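Local coordinates for lipoate-protein ligase, putative (Streptococcus pneumoniae, PDB 1VQZ) that is a putative lipoate-protein ligase, with a lipoyl protein ligase A/B type catalytic domain and a bacterial lipoate protein ligase C-terminal region, at residues A[30-43]-A[148-160]. Sequence-based numbering, arbitrary orientation.
Sequences EEYAFKHLLDEDQI and QAYINGRIMHHGC. With EDO (1,2-ethanediol), chain N; EDO (1,2-ethanediol), chain L.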
ATOM      1  N   GLU A  30       8.374  -8.413   4.958  1.00 28.05           N
ATOM      2  CA  GLU A  30       8.398  -6.946   5.019  1.00 31.08           C
ATOM      3  C   GLU A  30       7.757  -6.462   6.312  1.00 31.69           C
ATOM      4  O   GLU A  30       8.298  -5.557   6.988  1.00 33.45           O
ATOM      5  CB  GLU A  30       7.693  -6.327   3.795  1.00 28.84           C
ATOM      6  CG  GLU A  30       7.719  -4.793   3.748  1.00 26.38           C
ATOM      7  CD  GLU A  30       6.818  -4.247   2.680  1.00 31.38           C
ATOM      8  OE1 GLU A  30       5.646  -4.661   2.657  1.00 35.84           O
ATOM      9  OE2 GLU A  30       7.286  -3.414   1.861  1.00 35.30           O
ATOM     10  N   GLU A  31       6.613  -7.046   6.673  1.00 30.07           N
ATOM     11  CA  GLU A  31       5.966  -6.662   7.923  1.00 29.59           C
ATOM     12  C   GLU A  31       6.835  -6.960   9.151  1.00 28.96           C
ATOM     13  O   GLU A  31       6.860  -6.189  10.166  1.00 30.35           O
ATOM     14  CB  GLU A  31       4.619  -7.379   8.085  1.00 31.68           C
ATOM     15  CG  GLU A  31       3.811  -6.823   9.249  1.00 30.51           C
ATOM     16  CD  GLU A  31       2.497  -7.559   9.494  1.00 29.20           C
ATOM     17  OE1 GLU A  31       2.468  -8.809   9.587  1.00 37.29           O
ATOM     18  OE2 GLU A  31       1.502  -6.865   9.631  1.00 33.99           O
ATOM     19  N   TYR A  32       7.524  -8.095   9.092  1.00 28.78           N
ATOM     20  CA  TYR A  32       8.438  -8.483  10.160  1.00 28.55           C
ATOM     21  C   TYR A  32       9.570  -7.453  10.353  1.00 26.98           C
ATOM     22  O   TYR A  32       9.880  -7.054  11.464  1.00 27.03           O
ATOM     23  CB  TYR A  32       9.010  -9.864   9.898  1.00 30.13           C
ATOM     24  CG  TYR A  32       9.672 -10.435  11.122  1.00 31.78           C
ATOM     25  CD1 TYR A  32       8.915 -11.028  12.135  1.00 30.08           C
ATOM     26  CD2 TYR A  32      11.047 -10.389  11.273  1.00 31.28           C
ATOM     27  CE1 TYR A  32       9.505 -11.540  13.306  1.00 33.98           C
ATOM     28  CE2 TYR A  32      11.671 -10.916  12.442  1.00 36.51           C
ATOM     29  CZ  TYR A  32      10.882 -11.490  13.457  1.00 28.19           C
ATOM     30  OH  TYR A  32      11.481 -12.004  14.575  1.00 35.49           O
ATOM     31  N   ALA A  33      10.170  -6.995   9.253  1.00 26.95           N
ATOM     32  CA  ALA A  33      11.149  -5.955   9.332  1.00 25.90           C
ATOM     33  C   ALA A  33      10.534  -4.663   9.913  1.00 27.12           C
ATOM     34  O   ALA A  33      11.102  -4.061  10.834  1.00 28.59           O
ATOM     35  CB  ALA A  33      11.796  -5.737   7.947  1.00 28.50           C
ATOM     36  N   PHE A  34       9.367  -4.248   9.400  1.00 27.73           N
ATOM     37  CA  PHE A  34       8.703  -3.022   9.849  1.00 25.77           C
ATOM     38  C   PHE A  34       8.372  -3.081  11.337  1.00 27.64           C
ATOM     39  O   PHE A  34       8.730  -2.173  12.125  1.00 26.25           O
ATOM     40  CB  PHE A  34       7.423  -2.878   9.052  1.00 26.95           C
ATOM     41  CG  PHE A  34       6.630  -1.619   9.322  1.00 29.22           C
ATOM     42  CD1 PHE A  34       7.255  -0.411   9.697  1.00 26.54           C
ATOM     43  CD2 PHE A  34       5.243  -1.613   9.064  1.00 32.98           C
ATOM     44  CE1 PHE A  34       6.504   0.776   9.865  1.00 25.57           C
ATOM     45  CE2 PHE A  34       4.497  -0.447   9.233  1.00 33.69           C
ATOM     46  CZ  PHE A  34       5.135   0.748   9.643  1.00 25.44           C
ATOM     47  N   LYS A  35       7.747  -4.176  11.763  1.00 26.45           N
ATOM     48  CA  LYS A  35       7.158  -4.255  13.133  1.00 27.75           C
ATOM     49  C   LYS A  35       7.968  -4.979  14.204  1.00 26.60           C
ATOM     50  O   LYS A  35       7.791  -4.751  15.386  1.00 26.10           O
ATOM     51  CB  LYS A  35       5.754  -4.864  13.051  1.00 27.57           C
ATOM     52  CG  LYS A  35       4.810  -4.063  12.217  1.00 30.55           C
ATOM     53  CD  LYS A  35       3.417  -4.710  12.161  1.00 32.55           C
ATOM     54  CE  LYS A  35       2.424  -3.824  11.369  1.00 39.04           C
ATOM     55  NZ  LYS A  35       1.071  -4.524  11.166  1.00 32.84           N
ATOM     56  N   HIS A  36       8.879  -5.816  13.774  1.00 28.55           N
ATOM     57  CA  HIS A  36       9.584  -6.733  14.679  1.00 27.71           C
ATOM     58  C   HIS A  36      11.082  -6.486  14.814  1.00 24.86           C
ATOM     59  O   HIS A  36      11.644  -6.886  15.808  1.00 27.89           O
ATOM     60  CB  HIS A  36       9.378  -8.174  14.201  1.00 26.93           C
ATOM     61  CG  HIS A  36       7.994  -8.684  14.405  1.00 33.21           C
ATOM     62  ND1 HIS A  36       7.656  -9.506  15.457  1.00 33.82           N
ATOM     63  CD2 HIS A  36       6.867  -8.521  13.669  1.00 37.52           C
ATOM     64  CE1 HIS A  36       6.374  -9.812  15.368  1.00 42.74           C
ATOM     65  NE2 HIS A  36       5.874  -9.236  14.290  1.00 32.81           N
ATOM     66  N   LEU A  37      11.732  -5.860  13.827  1.00 26.72           N
ATOM     67  CA  LEU A  37      13.172  -5.573  13.921  1.00 28.38           C
ATOM     68  C   LEU A  37      13.406  -4.176  14.496  1.00 28.78           C
ATOM     69  O   LEU A  37      14.075  -3.315  13.893  1.00 27.71           O
ATOM     70  CB  LEU A  37      13.913  -5.723  12.580  1.00 30.50           C
ATOM     71  CG  LEU A  37      13.947  -7.118  11.911  1.00 30.56           C
ATOM     72  CD1 LEU A  37      14.820  -7.064  10.689  1.00 34.63           C
ATOM     73  CD2 LEU A  37      14.445  -8.206  12.825  1.00 31.61           C
ATOM     74  N   LEU A  38      12.894  -3.999  15.704  1.00 29.23           N
ATOM     75  CA  LEU A  38      12.876  -2.710  16.408  1.00 31.14           C
ATOM     76  C   LEU A  38      14.244  -2.217  16.946  1.00 30.94           C
ATOM     77  O   LEU A  38      14.358  -1.068  17.350  1.00 32.11           O
ATOM     78  CB  LEU A  38      11.863  -2.786  17.570  1.00 33.43           C
ATOM     79  CG  LEU A  38      10.447  -3.105  17.091  1.00 35.74           C
ATOM     80  CD1 LEU A  38       9.445  -3.090  18.252  1.00 36.22           C
ATOM     81  CD2 LEU A  38      10.022  -2.117  15.970  1.00 34.04           C
ATOM     82  N   ASP A  39      15.259  -3.075  16.964  1.00 30.04           N
ATOM     83  CA  ASP A  39      16.624  -2.659  17.303  1.00 31.55           C
ATOM     84  C   ASP A  39      17.416  -2.118  16.089  1.00 29.54           C
ATOM     85  O   ASP A  39      18.574  -1.760  16.233  1.00 32.90           O
ATOM     86  CB  ASP A  39      17.442  -3.842  17.870  1.00 34.46           C
ATOM     87  CG  ASP A  39      16.994  -4.288  19.270  1.00 43.94           C
ATOM     88  OD1 ASP A  39      16.384  -3.487  20.005  1.00 45.63           O
ATOM     89  OD2 ASP A  39      17.294  -5.452  19.632  1.00 45.15           O
ATOM     90  N   GLU A  40      16.833  -2.129  14.912  1.00 25.77           N
ATOM     91  CA  GLU A  40      17.439  -1.575  13.720  1.00 26.65           C
ATOM     92  C   GLU A  40      16.640  -0.337  13.363  1.00 28.88           C
ATOM     93  O   GLU A  40      15.459  -0.444  13.045  1.00 29.86           O
ATOM     94  CB  GLU A  40      17.325  -2.569  12.566  1.00 26.76           C
ATOM     95  CG  GLU A  40      17.696  -4.003  12.923  1.00 29.61           C
ATOM     96  CD  GLU A  40      19.122  -4.141  13.429  1.00 34.18           C
ATOM     97  OE1 GLU A  40      20.000  -3.331  13.061  1.00 28.07           O
ATOM     98  OE2 GLU A  40      19.343  -5.076  14.213  1.00 45.81           O
ATOM     99  N   ASP A  41      17.279   0.815  13.408  1.00 26.54           N
ATOM    100  CA  ASP A  41      16.603   2.091  13.160  1.00 29.94           C
ATOM    101  C   ASP A  41      16.233   2.394  11.707  1.00 29.63           C
ATOM    102  O   ASP A  41      15.326   3.187  11.451  1.00 28.59           O
ATOM    103  CB  ASP A  41      17.494   3.212  13.634  1.00 27.34           C
ATOM    104  CG  ASP A  41      17.670   3.222  15.147  1.00 38.54           C
ATOM    105  OD1 ASP A  41      16.764   2.775  15.865  1.00 34.34           O
ATOM    106  OD2 ASP A  41      18.718   3.708  15.599  1.00 35.00           O
ATOM    107  N   GLN A  42      16.976   1.823  10.766  1.00 28.76           N
ATOM    108  CA  GLN A  42      16.736   2.017   9.337  1.00 25.36           C
ATOM    109  C   GLN A  42      16.965   0.724   8.604  1.00 27.29           C
ATOM    110  O   GLN A  42      18.038   0.101   8.747  1.00 24.03           O
ATOM    111  CB  GLN A  42      17.727   3.022   8.719  1.00 27.87           C
ATOM    112  CG  GLN A  42      17.434   4.455   8.983  1.00 30.79           C
ATOM    113  CD  GLN A  42      17.962   4.912  10.307  1.00 39.01           C
ATOM    114  OE1 GLN A  42      19.014   4.450  10.765  1.00 43.53           O
ATOM    115  NE2 GLN A  42      17.226   5.816  10.954  1.00 51.44           N
ATOM    116  N   ILE A  43      16.003   0.374   7.768  1.00 24.38           N
ATOM    117  CA  ILE A  43      16.024  -0.897   7.023  1.00 25.19           C
ATOM    118  C   ILE A  43      15.602  -0.670   5.586  1.00 26.65           C
ATOM    119  O   ILE A  43      14.627   0.040   5.312  1.00 27.11           O
ATOM    120  CB  ILE A  43      15.123  -2.030   7.663  1.00 24.27           C
ATOM    121  CG1 ILE A  43      15.481  -2.290   9.133  1.00 25.08           C
ATOM    122  CG2 ILE A  43      15.260  -3.318   6.845  1.00 30.34           C
ATOM    123  CD1 ILE A  43      14.523  -3.186   9.879  1.00 28.31           C
ATOM    124  N   GLN A 148       2.998   5.203   2.192  1.00 35.59           N
ATOM    125  CA  GLN A 148       3.499   5.297   3.538  1.00 35.20           C
ATOM    126  C   GLN A 148       2.541   4.581   4.509  1.00 31.28           C
ATOM    127  O   GLN A 148       1.299   4.641   4.366  1.00 29.12           O
ATOM    128  CB  GLN A 148       3.655   6.779   3.869  1.00 33.11           C
ATOM    129  CG  GLN A 148       4.309   7.062   5.210  1.00 43.22           C
ATOM    130  CD  GLN A 148       4.512   8.564   5.489  1.00 44.51           C
ATOM    131  OE1 GLN A 148       4.696   9.378   4.565  1.00 53.04           O
ATOM    132  NE2 GLN A 148       4.469   8.927   6.769  1.00 47.40           N
ATOM    133  N   ALA A 149       3.127   3.898   5.483  1.00 31.36           N
ATOM    134  CA  ALA A 149       2.409   3.355   6.639  1.00 31.50           C
ATOM    135  C   ALA A 149       3.117   3.809   7.909  1.00 30.96           C
ATOM    136  O   ALA A 149       4.312   3.983   7.923  1.00 29.86           O
ATOM    137  CB  ALA A 149       2.338   1.815   6.590  1.00 32.69           C
ATOM    138  N   TYR A 150       2.357   3.991   8.976  1.00 30.76           N
ATOM    139  CA  TYR A 150       2.906   4.502  10.219  1.00 33.09           C
ATOM    140  C   TYR A 150       2.339   3.719  11.350  1.00 34.96           C
ATOM    141  O   TYR A 150       1.122   3.634  11.496  1.00 34.56           O
ATOM    142  CB  TYR A 150       2.545   5.963  10.414  1.00 33.60           C
ATOM    143  CG  TYR A 150       2.973   6.510  11.737  1.00 30.75           C
ATOM    144  CD1 TYR A 150       4.276   6.896  11.943  1.00 28.94           C
ATOM    145  CD2 TYR A 150       2.078   6.606  12.806  1.00 29.94           C
ATOM    146  CE1 TYR A 150       4.707   7.409  13.159  1.00 33.74           C
ATOM    147  CE2 TYR A 150       2.503   7.135  14.055  1.00 44.38           C
ATOM    148  CZ  TYR A 150       3.838   7.530  14.208  1.00 35.82           C
ATOM    149  OH  TYR A 150       4.312   8.055  15.388  1.00 34.73           O
ATOM    150  N   ILE A 151       3.223   3.101  12.117  1.00 37.52           N
ATOM    151  CA  ILE A 151       2.885   2.611  13.437  1.00 45.32           C
ATOM    152  C   ILE A 151       3.576   3.543  14.446  1.00 47.90           C
ATOM    153  O   ILE A 151       4.286   4.494  14.038  1.00 47.51           O
ATOM    154  CB  ILE A 151       3.379   1.190  13.655  1.00 46.45           C
ATOM    155  CG1 ILE A 151       4.922   1.185  13.780  1.00 49.27           C
ATOM    156  CG2 ILE A 151       2.786   0.280  12.576  1.00 51.30           C
ATOM    157  CD1 ILE A 151       5.607  -0.256  13.708  1.00 49.12           C
ATOM    158  N   ASN A 152       3.410   3.281  15.745  1.00 48.69           N
ATOM    159  CA  ASN A 152       3.997   4.203  16.751  1.00 46.94           C
ATOM    160  C   ASN A 152       5.513   4.151  16.625  1.00 41.44           C
ATOM    161  O   ASN A 152       6.146   3.090  16.590  1.00 39.14           O
ATOM    162  CB  ASN A 152       3.517   3.978  18.206  1.00 48.48           C
ATOM    163  N   GLY A 153       6.053   5.336  16.428  1.00 39.22           N
ATOM    164  CA  GLY A 153       7.472   5.568  16.412  1.00 36.38           C
ATOM    165  C   GLY A 153       8.190   5.000  15.210  1.00 30.05           C
ATOM    166  O   GLY A 153       9.389   5.042  15.207  1.00 32.05           O
ATOM    167  N   ARG A 154       7.471   4.480  14.224  1.00 29.63           N
ATOM    168  CA  ARG A 154       8.088   3.831  13.067  1.00 31.92           C
ATOM    169  C   ARG A 154       7.326   4.019  11.742  1.00 29.16           C
ATOM    170  O   ARG A 154       6.076   3.830  11.621  1.00 28.44           O
ATOM    171  CB  ARG A 154       8.326   2.348  13.386  1.00 36.08           C
ATOM    172  CG  ARG A 154       9.121   1.621  12.393  1.00 38.84           C
ATOM    173  CD  ARG A 154       9.472   0.179  12.814  1.00 42.56           C
ATOM    174  NE  ARG A 154      10.752   0.193  13.413  1.00 43.62           N
ATOM    175  CZ  ARG A 154      11.834  -0.503  13.084  1.00 33.14           C
ATOM    176  NH1 ARG A 154      11.878  -1.476  12.202  1.00 30.83           N
ATOM    177  NH2 ARG A 154      12.921  -0.208  13.767  1.00 32.26           N
ATOM    178  N   ILE A 155       8.099   4.384  10.724  1.00 28.24           N
ATOM    179  CA  ILE A 155       7.586   4.782   9.417  1.00 26.82           C
ATOM    180  C   ILE A 155       8.045   3.824   8.345  1.00 32.16           C
ATOM    181  O   ILE A 155       9.221   3.467   8.314  1.00 31.23           O
ATOM    182  CB  ILE A 155       8.137   6.162   9.059  1.00 29.21           C
ATOM    183  CG1 ILE A 155       7.700   7.199  10.121  1.00 33.42           C
ATOM    184  CG2 ILE A 155       7.706   6.579   7.622  1.00 28.09           C
ATOM    185  CD1 ILE A 155       8.444   8.480  10.093  1.00 36.06           C
HETATM  186  N   MSE A 156       7.120   3.408   7.470  1.00 31.52           N
HETATM  187  CA  MSE A 156       7.491   2.661   6.277  1.00 32.96           C
HETATM  188  C   MSE A 156       7.004   3.370   5.034  1.00 30.56           C
HETATM  189  O   MSE A 156       5.840   3.715   4.918  1.00 27.46           O
HETATM  190  CB  MSE A 156       6.956   1.224   6.310  1.00 28.92           C
HETATM  191  CG  MSE A 156       7.334   0.427   5.084  1.00 30.71           C
HETATM  192 SE   MSE A 156       6.721  -1.460   5.122  1.00 44.10          SE
HETATM  193  CE  MSE A 156       4.721  -1.075   5.197  1.00 33.72           C
ATOM    194  N   HIS A 157       7.926   3.574   4.115  1.00 29.05           N
ATOM    195  CA  HIS A 157       7.620   3.964   2.744  1.00 30.06           C
ATOM    196  C   HIS A 157       7.881   2.740   1.860  1.00 31.34           C
ATOM    197  O   HIS A 157       8.974   2.197   1.880  1.00 28.48           O
ATOM    198  CB  HIS A 157       8.531   5.071   2.262  1.00 28.39           C
ATOM    199  CG  HIS A 157       8.272   6.388   2.916  1.00 32.00           C
ATOM    200  ND1 HIS A 157       7.435   7.335   2.360  1.00 33.61           N
ATOM    201  CD2 HIS A 157       8.687   6.896   4.098  1.00 36.19           C
ATOM    202  CE1 HIS A 157       7.373   8.383   3.162  1.00 36.45           C
ATOM    203  NE2 HIS A 157       8.128   8.142   4.219  1.00 34.27           N
ATOM    204  N   HIS A 158       6.895   2.305   1.096  1.00 28.63           N
ATOM    205  CA  HIS A 158       7.129   1.176   0.202  1.00 29.60           C
ATOM    206  C   HIS A 158       6.403   1.368  -1.108  1.00 31.20           C
ATOM    207  O   HIS A 158       5.478   2.194  -1.229  1.00 29.68           O
ATOM    208  CB  HIS A 158       6.866  -0.194   0.864  1.00 30.03           C
ATOM    209  CG  HIS A 158       5.436  -0.482   1.199  1.00 30.49           C
ATOM    210  ND1 HIS A 158       5.003  -1.729   1.610  1.00 32.51           N
ATOM    211  CD2 HIS A 158       4.337   0.318   1.187  1.00 38.34           C
ATOM    212  CE1 HIS A 158       3.697  -1.677   1.849  1.00 37.56           C
ATOM    213  NE2 HIS A 158       3.268  -0.455   1.566  1.00 31.67           N
ATOM    214  N   GLY A 159       6.860   0.655  -2.118  1.00 33.48           N
ATOM    215  CA  GLY A 159       6.229   0.837  -3.413  1.00 33.52           C
ATOM    216  C   GLY A 159       6.830  -0.011  -4.481  1.00 32.47           C
ATOM    217  O   GLY A 159       7.598  -0.901  -4.179  1.00 29.25           O
ATOM    218  N   CYS A 160       6.454   0.307  -5.729  1.00 33.45           N
ATOM    219  CA  CYS A 160       6.722  -0.502  -6.934  1.00 33.32           C
ATOM    220  C   CYS A 160       7.510   0.326  -7.965  1.00 29.60           C
ATOM    221  O   CYS A 160       7.144   1.461  -8.288  1.00 27.38           O
ATOM    222  CB  CYS A 160       5.371  -0.898  -7.598  1.00 31.67           C
ATOM    223  SG  CYS A 160       4.339  -1.901  -6.529  1.00 41.61           S
TER
HETATM  224  C1  EDO N 412       2.896  -9.369  13.723  1.00 47.95           C
HETATM  225  O1  EDO N 412       3.460  -8.128  13.313  1.00 44.79           O
HETATM  226  C2  EDO N 412       2.484 -10.102  12.459  1.00 47.72           C
HETATM  227  O2  EDO N 412       1.298  -9.546  11.901  1.00 32.47           O
HETATM  228  C1  EDO L 410       2.964  -4.896  -1.267  1.00 33.27           C
HETATM  229  O1  EDO L 410       3.133  -4.057  -2.386  1.00 22.97           O
HETATM  230  C2  EDO L 410       3.696  -4.201  -0.144  1.00 33.45           C
HETATM  231  O2  EDO L 410       3.893  -5.086   0.936  1.00 27.87           O
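The ring of F34, on the helix that runs through 30-36, is pressed between two side chains of the hairpin 148-160. M156 CB lies over one face, 3.7 Å from the centroid of the F34 ring, and I151 CD1 covers the opposite face at 4.2 Å from that centroid. With CG anti to the backbone N (chi1 -177°), F34 drops onto the hairpin, and its far end, CZ, comes 3.8 Å from I151 CG2. The selenium of M156 (selenomethionine) stands obliquely to the ring in a Met-aromatic contact and also touches the E30 side chain.

R154 runs antiparallel to the F34 side chain, its CG 3.7 Å from F34 CE1, with the guanidinium plane 30° from the ring. The R154 side chain bends at chi3 (-95°) and brings this buried charge to backbone carbonyls that follow the helix: R154 NH2 donates to E40 O at 2.6 Å, and L37 O takes weak, bent bonds from R154 NH1 and NH2. L38 CD2 lies over one face of the guanidinium, 3.5 Å from R154 NE.

Toward the other end, H158 ND1 donates to E30 OE2 (2.8 Å) within its ring plane but from above the carboxylate plane. T97 also bonds E30 OE2, and S82 bonds H158 NE2. Helix 23-36 packs on the antiparallel hairpin of 141-151 and 154-162, its 30-36 part roughly antiparallel to 154-160, a helix-on-sheet layer of the lipoyl protein ligase A/B catalytic domain.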